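Local coordinates for beta-Ala-His dipeptidase (Homo sapiens, PDB 3DLJ), which hydrolyses Xaa-His dipeptides, above all carnosine and anserine, as a secreted homodimeric zinc metallopeptidase of the M20 family, at residues A[223-228]-A[362-367]; A[256-261]-A[349-354]. One frame throughout, in Å; residues are numbered along the deposited sequence.

Both interactions pack helices onto one face of the same beta-sheet, in a part of the chain consistent with the lid (dimerisation) domain of M20 peptidases, and both lie away from the zinc sites. Their centres are about 11 Å apart. Strands 216-232 and 346-355 are antiparallel neighbours: F227 N to F351 O at 2.7 Å and S225 N to I353 O at 2.9 Å are probable hydrogen bonds joining interaction 1 to interaction 2. The rings of F227 and F351 also meet, with planes about 15° apart. Strand 346-355 is followed, after a short connection, by helix 361-377, and interaction 2 is nested within the chain span closed by interaction 1.

Interaction 1: A[223-228]-A[362-367]; sequences GNSYFM and SAVEKQ
F227 and S225, alternate residues of strand 223-228, point their side chains at the helix segment 362-367 and meet V364 and E365. The closer end is at S225, where the hydroxyl OG lies 3.7 Å from V364 CG1. This is a van der Waals approach, since OG is hydrogen-bonded to the carbonyl of I353 on the adjacent strand; the methyl packs against a buried polar atom whose bonding is met elsewhere. V364 presents that methyl because CG1 stands anti to its backbone N (chi1 171°). Further along the strand, F227 reaches the helix backbone with the far end of its ring: CZ is 4.0 Å from E365 CA, which lies at the ring edge near its plane, and CE2 is 4.1 Å from the same atom. CZ comes obliquely to V364 O at 4.1 Å, while its apolar contact with V364 CG1 is looser, at 4.3 Å.

The E365 side is the loose one. Its side chain is partly exposed, and the nearest atom, E365 CB, stays 4.7 Å from F227 CE2; with CG anti to the backbone N (chi1 168°) and the chain extended beyond it, the carboxylate is carried away from F227, and the alpha carbon makes the contact. No hydrogen bond crosses between the segments, and only 127 Å² is buried.

The short axes pass 9.8 Å apart at 29°, the helix running roughly along the strand, as in the layered alpha/beta architecture of the M20 lid domain. V364 is also packed by I273 and M359 from loops. On the sheet, strand 223-228 lies between 346-355 and 384-397, both antiparallel to it; M389 of the latter touches S225, F227 and E365, while the F227 ring meets that of F351 on the former.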
ATOM      1  N   GLY A 223      -2.813   8.340  -8.367  1.00 34.24           N
ATOM      2  CA  GLY A 223      -3.974   7.517  -8.665  1.00 34.62           C
ATOM      3  C   GLY A 223      -3.563   6.244  -9.392  1.00 35.41           C
ATOM      4  O   GLY A 223      -2.363   5.960  -9.554  1.00 35.14           O
ATOM      5  N   ASN A 224      -4.559   5.464  -9.814  1.00 35.60           N
ATOM      6  CA  ASN A 224      -4.295   4.267 -10.599  1.00 35.73           C
ATOM      7  C   ASN A 224      -5.443   3.869 -11.524  1.00 35.54           C
ATOM      8  O   ASN A 224      -6.600   4.159 -11.254  1.00 35.71           O
ATOM      9  CB  ASN A 224      -3.872   3.067  -9.719  1.00 36.14           C
ATOM     10  CG  ASN A 224      -3.002   2.055 -10.499  1.00 36.65           C
ATOM     11  OD1 ASN A 224      -2.636   2.300 -11.646  1.00 38.20           O
ATOM     12  ND2 ASN A 224      -2.674   0.941  -9.880  1.00 37.66           N
ATOM     13  N   SER A 225      -5.104   3.219 -12.629  1.00 35.04           N
ATOM     14  CA  SER A 225      -6.108   2.599 -13.462  1.00 35.23           C
ATOM     15  C   SER A 225      -5.601   1.211 -13.881  1.00 35.23           C
ATOM     16  O   SER A 225      -4.561   1.080 -14.525  1.00 36.52           O
ATOM     17  CB  SER A 225      -6.458   3.506 -14.644  1.00 35.09           C
ATOM     18  OG  SER A 225      -5.285   3.883 -15.336  1.00 36.08           O
ATOM     19  N   TYR A 226      -6.317   0.178 -13.458  1.00 33.92           N
ATOM     20  CA  TYR A 226      -5.946  -1.183 -13.735  1.00 32.27           C
ATOM     21  C   TYR A 226      -6.773  -1.725 -14.910  1.00 32.35           C
ATOM     22  O   TYR A 226      -8.003  -1.687 -14.881  1.00 31.62           O
ATOM     23  CB  TYR A 226      -6.137  -2.037 -12.468  1.00 31.07           C
ATOM     24  CG  TYR A 226      -5.195  -3.236 -12.434  1.00 30.94           C
ATOM     25  CD1 TYR A 226      -3.980  -3.180 -11.745  1.00 29.72           C
ATOM     26  CD2 TYR A 226      -5.514  -4.411 -13.139  1.00 31.41           C
ATOM     27  CE1 TYR A 226      -3.113  -4.274 -11.729  1.00 28.70           C
ATOM     28  CE2 TYR A 226      -4.666  -5.500 -13.133  1.00 31.87           C
ATOM     29  CZ  TYR A 226      -3.471  -5.427 -12.434  1.00 31.18           C
ATOM     30  OH  TYR A 226      -2.681  -6.536 -12.442  1.00 31.76           O
ATOM     31  N   PHE A 227      -6.084  -2.206 -15.944  1.00 32.14           N
ATOM     32  CA  PHE A 227      -6.728  -2.728 -17.143  1.00 32.47           C
ATOM     33  C   PHE A 227      -6.531  -4.234 -17.283  1.00 32.79           C
ATOM     34  O   PHE A 227      -5.486  -4.777 -16.941  1.00 33.65           O
ATOM     35  CB  PHE A 227      -6.235  -1.998 -18.407  1.00 31.86           C
ATOM     36  CG  PHE A 227      -6.669  -0.553 -18.480  1.00 30.80           C
ATOM     37  CD1 PHE A 227      -5.911   0.449 -17.878  1.00 30.19           C
ATOM     38  CD2 PHE A 227      -7.835  -0.201 -19.140  1.00 29.44           C
ATOM     39  CE1 PHE A 227      -6.318   1.769 -17.922  1.00 29.18           C
ATOM     40  CE2 PHE A 227      -8.246   1.134 -19.193  1.00 30.85           C
ATOM     41  CZ  PHE A 227      -7.483   2.116 -18.576  1.00 30.11           C
ATOM     42  N   MET A 228      -7.576  -4.899 -17.735  1.00 33.60           N
ATOM     43  CA  MET A 228      -7.523  -6.279 -18.125  1.00 34.90           C
ATOM     44  C   MET A 228      -7.883  -6.316 -19.589  1.00 34.95           C
ATOM     45  O   MET A 228      -8.869  -5.713 -19.992  1.00 35.38           O
ATOM     46  CB  MET A 228      -8.529  -7.077 -17.305  1.00 34.37           C
ATOM     47  CG  MET A 228      -8.175  -7.077 -15.801  1.00 33.88           C
ATOM     48  SD  MET A 228      -9.140  -8.352 -14.971  1.00 38.63           S
ATOM     49  CE  MET A 228      -8.495  -8.157 -13.332  1.00 34.05           C
ATOM     50  N   SER A 362     -12.048   8.715 -16.222  1.00 33.63           N
ATOM     51  CA  SER A 362     -12.973   8.328 -17.276  1.00 34.13           C
ATOM     52  C   SER A 362     -12.377   8.570 -18.645  1.00 33.72           C
ATOM     53  O   SER A 362     -12.650   7.799 -19.564  1.00 33.76           O
ATOM     54  CB  SER A 362     -14.331   9.064 -17.141  1.00 34.30           C
ATOM     55  OG  SER A 362     -14.911   8.752 -15.882  1.00 38.02           O
ATOM     56  N   ALA A 363     -11.601   9.656 -18.786  1.00 33.52           N
ATOM     57  CA  ALA A 363     -10.904   9.948 -20.051  1.00 33.24           C
ATOM     58  C   ALA A 363      -9.816   8.910 -20.336  1.00 32.84           C
ATOM     59  O   ALA A 363      -9.712   8.405 -21.457  1.00 33.38           O
ATOM     60  CB  ALA A 363     -10.328  11.376 -20.065  1.00 32.84           C
ATOM     61  N   VAL A 364      -9.029   8.584 -19.317  1.00 32.91           N
ATOM     62  CA  VAL A 364      -7.989   7.550 -19.405  1.00 32.97           C
ATOM     63  C   VAL A 364      -8.612   6.218 -19.822  1.00 33.31           C
ATOM     64  O   VAL A 364      -8.121   5.565 -20.741  1.00 33.76           O
ATOM     65  CB  VAL A 364      -7.181   7.444 -18.083  1.00 32.73           C
ATOM     66  CG1 VAL A 364      -6.244   6.240 -18.082  1.00 33.61           C
ATOM     67  CG2 VAL A 364      -6.394   8.744 -17.830  1.00 32.78           C
ATOM     68  N   GLU A 365      -9.714   5.833 -19.181  1.00 33.76           N
ATOM     69  CA  GLU A 365     -10.436   4.622 -19.573  1.00 34.32           C
ATOM     70  C   GLU A 365     -10.826   4.665 -21.064  1.00 34.04           C
ATOM     71  O   GLU A 365     -10.557   3.704 -21.815  1.00 34.22           O
ATOM     72  CB  GLU A 365     -11.648   4.396 -18.668  1.00 33.74           C
ATOM     73  CG  GLU A 365     -12.633   3.341 -19.145  1.00 35.24           C
ATOM     74  CD  GLU A 365     -13.792   3.118 -18.168  1.00 36.76           C
ATOM     75  OE1 GLU A 365     -14.443   4.111 -17.736  1.00 40.35           O
ATOM     76  OE2 GLU A 365     -14.068   1.938 -17.845  1.00 40.82           O
ATOM     77  N   LYS A 366     -11.425   5.776 -21.502  1.00 34.01           N
ATOM     78  CA  LYS A 366     -11.798   5.937 -22.920  1.00 33.97           C
ATOM     79  C   LYS A 366     -10.588   5.861 -23.845  1.00 33.31           C
ATOM     80  O   LYS A 366     -10.622   5.162 -24.849  1.00 33.36           O
ATOM     81  CB  LYS A 366     -12.532   7.255 -23.174  1.00 33.96           C
ATOM     82  CG  LYS A 366     -14.027   7.132 -23.285  1.00 37.44           C
ATOM     83  N   GLN A 367      -9.540   6.615 -23.527  1.00 33.10           N
ATOM     84  CA  GLN A 367      -8.329   6.644 -24.362  1.00 33.19           C
ATOM     85  C   GLN A 367      -7.658   5.288 -24.520  1.00 32.69           C
ATOM     86  O   GLN A 367      -7.305   4.907 -25.625  1.00 33.32           O
ATOM     87  CB  GLN A 367      -7.330   7.672 -23.838  1.00 33.20           C
ATOM     88  CG  GLN A 367      -7.856   9.089 -24.003  1.00 33.10           C
ATOM     89  CD  GLN A 367      -7.132  10.116 -23.139  1.00 33.47           C
ATOM     90  OE1 GLN A 367      -6.558   9.805 -22.086  1.00 35.43           O
ATOM     91  NE2 GLN A 367      -7.172  11.348 -23.581  1.00 33.56           N
TER

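Interaction 2: A[256-261]-A[349-354]; sequences ALLGSL and GKFSIR
L258 and L261 bring helix 250-258 and the turn after it against G349 and F351 of strand 349-354, a helix-on-sheet packing consistent with the alpha/beta lid domain of the M20 fold. At L257 the backbone oxygen gathers two bonds from S260, one from its N and a shorter one from its hydroxyl, OG to O 2.7 Å. L258 follows: its CD2 lies 4.3 Å from G349 CA and 4.1 Å from F351 CD2, approaching that ring obliquely. G349 has no side chain to stand between the strand and this methyl, and the leucine lies close to the backbone there.

From L258 a type I beta turn carries the chain through G259 and S260, whose OG also bonds H371 of helix 361-377, to L261. The turn aims L261 at the sheet, where its side chain comes down over one face of the F351 ring, the two side chains approaching from opposite directions. F351 holds CG between its backbone N and carbonyl carbon (chi1 72°), which raises the ring from the strand toward the turn. Replacing F351 by an alanine is likely to open a gap beneath L261 and deprive both leucines of their aromatic partner. L261 CD2 rests 3.9 Å from F351 CZ, while its CD1 makes the CH-pi contact, 3.6 Å from the F351 ring centroid and only 5° off the ring normal.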
ATOM      1  N   ALA A 256       0.879  -8.211 -29.118  1.00 31.82           N
ATOM      2  CA  ALA A 256       0.858  -7.014 -29.940  1.00 32.35           C
ATOM      3  C   ALA A 256       0.101  -5.867 -29.240  1.00 32.88           C
ATOM      4  O   ALA A 256       0.509  -4.717 -29.317  1.00 33.40           O
ATOM      5  CB  ALA A 256       0.252  -7.312 -31.302  1.00 31.42           C
ATOM      6  N   LEU A 257      -1.009  -6.181 -28.572  1.00 33.30           N
ATOM      7  CA  LEU A 257      -1.734  -5.190 -27.765  1.00 32.61           C
ATOM      8  C   LEU A 257      -0.898  -4.625 -26.635  1.00 32.50           C
ATOM      9  O   LEU A 257      -0.793  -3.421 -26.489  1.00 33.07           O
ATOM     10  CB  LEU A 257      -3.032  -5.788 -27.204  1.00 32.71           C
ATOM     11  CG  LEU A 257      -4.087  -6.035 -28.287  1.00 31.50           C
ATOM     12  CD1 LEU A 257      -5.165  -6.939 -27.757  1.00 28.29           C
ATOM     13  CD2 LEU A 257      -4.661  -4.706 -28.790  1.00 32.64           C
ATOM     14  N   LEU A 258      -0.310  -5.500 -25.838  1.00 33.23           N
ATOM     15  CA  LEU A 258       0.576  -5.094 -24.744  1.00 34.07           C
ATOM     16  C   LEU A 258       1.821  -4.340 -25.214  1.00 34.73           C
ATOM     17  O   LEU A 258       2.275  -3.408 -24.544  1.00 36.01           O
ATOM     18  CB  LEU A 258       0.994  -6.330 -23.930  1.00 33.64           C
ATOM     19  CG  LEU A 258      -0.108  -7.112 -23.200  1.00 34.21           C
ATOM     20  CD1 LEU A 258       0.493  -8.335 -22.470  1.00 31.45           C
ATOM     21  CD2 LEU A 258      -0.907  -6.215 -22.238  1.00 32.18           C
ATOM     22  N   GLY A 259       2.374  -4.746 -26.359  1.00 34.32           N
ATOM     23  CA  GLY A 259       3.538  -4.103 -26.930  1.00 34.58           C
ATOM     24  C   GLY A 259       3.303  -2.738 -27.549  1.00 34.97           C
ATOM     25  O   GLY A 259       4.250  -2.061 -27.918  1.00 35.96           O
ATOM     26  N   SER A 260       2.043  -2.335 -27.657  1.00 34.86           N
ATOM     27  CA  SER A 260       1.650  -1.066 -28.267  1.00 34.58           C
ATOM     28  C   SER A 260       1.495   0.089 -27.249  1.00 34.11           C
ATOM     29  O   SER A 260       1.157   1.201 -27.624  1.00 33.06           O
ATOM     30  CB  SER A 260       0.313  -1.271 -29.000  1.00 34.16           C
ATOM     31  OG  SER A 260      -0.772  -1.228 -28.061  1.00 35.51           O
ATOM     32  N   LEU A 261       1.741  -0.197 -25.970  1.00 34.01           N
ATOM     33  CA  LEU A 261       1.368   0.688 -24.859  1.00 33.73           C
ATOM     34  C   LEU A 261       2.438   1.679 -24.406  1.00 34.57           C
ATOM     35  O   LEU A 261       2.111   2.791 -24.016  1.00 34.46           O
ATOM     36  CB  LEU A 261       0.904  -0.142 -23.646  1.00 33.02           C
ATOM     37  CG  LEU A 261      -0.435  -0.896 -23.768  1.00 30.73           C
ATOM     38  CD1 LEU A 261      -0.540  -1.962 -22.683  1.00 28.70           C
ATOM     39  CD2 LEU A 261      -1.675   0.012 -23.785  1.00 30.07           C
ATOM     40  N   GLY A 349      -4.347 -10.011 -20.544  1.00 30.06           N
ATOM     41  CA  GLY A 349      -3.211  -9.179 -20.206  1.00 30.51           C
ATOM     42  C   GLY A 349      -3.591  -8.247 -19.068  1.00 31.57           C
ATOM     43  O   GLY A 349      -4.727  -7.786 -18.993  1.00 32.18           O
ATOM     44  N   LYS A 350      -2.632  -7.952 -18.189  1.00 32.43           N
ATOM     45  CA  LYS A 350      -2.847  -7.029 -17.063  1.00 31.71           C
ATOM     46  C   LYS A 350      -1.812  -5.929 -17.061  1.00 30.84           C
ATOM     47  O   LYS A 350      -0.600  -6.180 -17.175  1.00 31.16           O
ATOM     48  CB  LYS A 350      -2.781  -7.770 -15.727  1.00 31.62           C
ATOM     49  CG  LYS A 350      -3.480  -9.129 -15.695  1.00 33.76           C
ATOM     50  CD  LYS A 350      -4.930  -9.068 -15.282  1.00 32.82           C
ATOM     51  CE  LYS A 350      -5.544 -10.462 -15.424  1.00 34.60           C
ATOM     52  NZ  LYS A 350      -5.562 -11.206 -14.125  1.00 34.99           N
ATOM     53  N   PHE A 351      -2.287  -4.701 -16.919  1.00 30.10           N
ATOM     54  CA  PHE A 351      -1.411  -3.555 -16.847  1.00 29.51           C
ATOM     55  C   PHE A 351      -2.153  -2.398 -16.186  1.00 29.60           C
ATOM     56  O   PHE A 351      -3.372  -2.406 -16.100  1.00 29.32           O
ATOM     57  CB  PHE A 351      -0.882  -3.157 -18.250  1.00 28.73           C
ATOM     58  CG  PHE A 351      -1.927  -2.513 -19.159  1.00 27.69           C
ATOM     59  CD1 PHE A 351      -2.093  -1.129 -19.179  1.00 25.46           C
ATOM     60  CD2 PHE A 351      -2.731  -3.292 -19.976  1.00 27.20           C
ATOM     61  CE1 PHE A 351      -3.022  -0.523 -20.015  1.00 26.30           C
ATOM     62  CE2 PHE A 351      -3.679  -2.694 -20.822  1.00 28.62           C
ATOM     63  CZ  PHE A 351      -3.818  -1.308 -20.844  1.00 28.69           C
ATOM     64  N   SER A 352      -1.406  -1.417 -15.710  1.00 29.95           N
ATOM     65  CA  SER A 352      -2.025  -0.279 -15.056  1.00 30.54           C
ATOM     66  C   SER A 352      -1.251   0.988 -15.359  1.00 30.14           C
ATOM     67  O   SER A 352      -0.076   0.952 -15.692  1.00 30.22           O
ATOM     68  CB  SER A 352      -2.156  -0.505 -13.530  1.00 30.55           C
ATOM     69  OG  SER A 352      -0.900  -0.772 -12.926  1.00 30.97           O
ATOM     70  N   ILE A 353      -1.945   2.103 -15.237  1.00 30.27           N
ATOM     71  CA  ILE A 353      -1.373   3.411 -15.411  1.00 30.46           C
ATOM     72  C   ILE A 353      -1.584   4.192 -14.111  1.00 30.88           C
ATOM     73  O   ILE A 353      -2.722   4.413 -13.669  1.00 31.96           O
ATOM     74  CB  ILE A 353      -2.025   4.152 -16.624  1.00 30.35           C
ATOM     75  CG1 ILE A 353      -1.877   3.316 -17.911  1.00 30.24           C
ATOM     76  CG2 ILE A 353      -1.421   5.531 -16.805  1.00 27.83           C
ATOM     77  CD1 ILE A 353      -2.649   3.852 -19.121  1.00 31.17           C
ATOM     78  N   ARG A 354      -0.484   4.618 -13.516  1.00 30.75           N
ATOM     79  CA  ARG A 354      -0.519   5.490 -12.368  1.00 29.92           C
ATOM     80  C   ARG A 354      -0.894   6.880 -12.805  1.00 29.91           C
ATOM     81  O   ARG A 354      -0.389   7.393 -13.809  1.00 30.64           O
ATOM     82  CB  ARG A 354       0.824   5.454 -11.654  1.00 30.09           C
ATOM     83  CG  ARG A 354       1.192   4.056 -11.169  1.00 30.07           C
ATOM     84  CD  ARG A 354       0.457   3.668  -9.872  1.00 32.56           C
ATOM     85  NE  ARG A 354       0.755   2.288  -9.457  1.00 34.69           N
ATOM     86  CZ  ARG A 354       0.210   1.668  -8.402  1.00 35.86           C
ATOM     87  NH1 ARG A 354       0.556   0.416  -8.121  1.00 34.65           N
ATOM     88  NH2 ARG A 354      -0.674   2.298  -7.627  1.00 34.86           N
TER